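Local coordinates for protein peptide methionine sulfoxide reductase msrA/msrB (Neisseria meningitidis, PDB 3BQG) that probably reduces methionine S-sulfoxide in peptides and proteins back to methionine, as a methionine sulfoxide reductase A domain whose reactive cysteine passes through a sulfenic acid, at residues K65-L68 with D69-L72. The protein carries 1 engineered substitution. Sequence-based numbering, arbitrary orientation.
Sequences KLSL and DDIL
Leu66 reaches Ile71 methyl to methyl: its CD1 lies 3.8 Å from Ile71 CD1, the two side chains crossing at about a right angle, while its other methyl, CD2, rests against Asp70 CB. Ser67 comes next as the N-cap and forms a capping box with Asp70, as two reciprocal bonds demonstrate. Asp70 N donates to Ser67 OG at 3.2 Å. In return, Ser67 N donates to Asp70 OD2 at 3.0 Å. The second bond is nearly straight at its hydrogen (170°), yet meets OD2 from 51° above the carboxylate plane. With chi1 at 67°, Ser67 OG sits between its own N and C, where it can accept the Asp70 N-H. Two waters lie within hydrogen-bonding reach of Asp70 OD2, consistent with a carboxylate that is only partly buried. The helical i to i+4 pattern starts with Ile71 N to Ser67 O and continues with Leu72 N to Leu68 O (2.9 Å). Leu68 CD1 then approaches Leu72 CG at 4.1 Å. This capped turn opens helix 68-78 shortly after strand 54-62: Leu66, Leu68 and Ile71 pack on Tyr61 of that strand, Leu68 and Ile71 also on Ile6 of strand 3-10, and Leu68 and Leu72 touch helix 106-117.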
loop_
_atom_site.group_PDB
_atom_site.type_symbol
_atom_site.label_atom_id
_atom_site.label_comp_id
_atom_site.label_asym_id
_atom_site.label_seq_id
_atom_site.Cartn_x
_atom_site.Cartn_y
_atom_site.Cartn_z
ATOM N N LYS A 65 -3.718 -15.152 -11.536
ATOM C CA LYS A 65 -3.221 -15.825 -10.341
ATOM C C LYS A 65 -3.867 -15.256 -9.086
ATOM O O LYS A 65 -4.289 -15.998 -8.202
ATOM C CB LYS A 65 -1.705 -15.666 -10.201
ATOM C CG LYS A 65 -0.856 -16.498 -11.137
ATOM C CD LYS A 65 0.574 -16.536 -10.610
ATOM C CE LYS A 65 1.513 -17.264 -11.551
ATOM N NZ LYS A 65 1.677 -16.512 -12.822
ATOM N N LEU A 66 -3.935 -13.930 -9.016
ATOM C CA LEU A 66 -4.493 -13.252 -7.852
ATOM C C LEU A 66 -5.669 -12.346 -8.179
ATOM O O LEU A 66 -5.680 -11.672 -9.210
ATOM C CB LEU A 66 -3.402 -12.416 -7.173
ATOM C CG LEU A 66 -2.138 -13.136 -6.702
ATOM C CD1 LEU A 66 -1.077 -12.111 -6.322
ATOM C CD2 LEU A 66 -2.471 -14.041 -5.523
ATOM N N SER A 67 -6.657 -12.340 -7.291
ATOM C CA SER A 67 -7.832 -11.492 -7.444
ATOM C C SER A 67 -7.588 -10.269 -6.559
ATOM O O SER A 67 -6.703 -10.294 -5.699
ATOM C CB SER A 67 -9.086 -12.228 -6.961
ATOM O OG SER A 67 -9.038 -12.447 -5.557
ATOM N N LEU A 68 -8.362 -9.208 -6.762
ATOM C CA LEU A 68 -8.213 -8.005 -5.952
ATOM C C LEU A 68 -8.366 -8.342 -4.469
ATOM O O LEU A 68 -7.706 -7.746 -3.619
ATOM C CB LEU A 68 -9.257 -6.958 -6.350
ATOM C CG LEU A 68 -9.328 -5.674 -5.511
ATOM C CD1 LEU A 68 -7.950 -5.030 -5.385
ATOM C CD2 LEU A 68 -10.310 -4.708 -6.166
ATOM N N ASP A 69 -9.234 -9.300 -4.155
ATOM C CA ASP A 69 -9.427 -9.677 -2.763
ATOM C C ASP A 69 -8.175 -10.323 -2.192
ATOM O O ASP A 69 -7.792 -10.032 -1.062
ATOM C CB ASP A 69 -10.597 -10.644 -2.594
ATOM C CG ASP A 69 -10.835 -10.991 -1.137
ATOM O OD1 ASP A 69 -11.219 -10.077 -0.367
ATOM O OD2 ASP A 69 -10.620 -12.164 -0.755
ATOM N N ASP A 70 -7.546 -11.210 -2.963
ATOM C CA ASP A 70 -6.322 -11.852 -2.493
ATOM C C ASP A 70 -5.335 -10.751 -2.127
ATOM O O ASP A 70 -4.729 -10.776 -1.056
ATOM C CB ASP A 70 -5.692 -12.735 -3.576
ATOM C CG ASP A 70 -6.582 -13.887 -3.995
ATOM O OD1 ASP A 70 -7.452 -14.303 -3.198
ATOM O OD2 ASP A 70 -6.398 -14.388 -5.125
ATOM N N ILE A 71 -5.182 -9.778 -3.025
ATOM C CA ILE A 71 -4.267 -8.660 -2.788
ATOM C C ILE A 71 -4.636 -7.921 -1.501
ATOM O O ILE A 71 -3.760 -7.547 -0.718
ATOM C CB ILE A 71 -4.291 -7.652 -3.961
ATOM C CG1 ILE A 71 -3.712 -8.298 -5.226
ATOM C CG2 ILE A 71 -3.502 -6.399 -3.589
ATOM C CD1 ILE A 71 -2.230 -8.658 -5.121
ATOM N N LEU A 72 -5.932 -7.710 -1.284
ATOM C CA LEU A 72 -6.374 -7.013 -0.083
ATOM C C LEU A 72 -6.110 -7.827 1.186
ATOM O O LEU A 72 -5.774 -7.262 2.230
ATOM C CB LEU A 72 -7.857 -6.647 -0.190
ATOM C CG LEU A 72 -8.181 -5.623 -1.288
ATOM C CD1 LEU A 72 -9.666 -5.282 -1.261
ATOM C CD2 LEU A 72 -7.350 -4.360 -1.079
HETATM O O HOH W 1 -4.538 -16.912 -4.923
HETATM O O HOH W 2 -7.411 -16.307 -6.736
#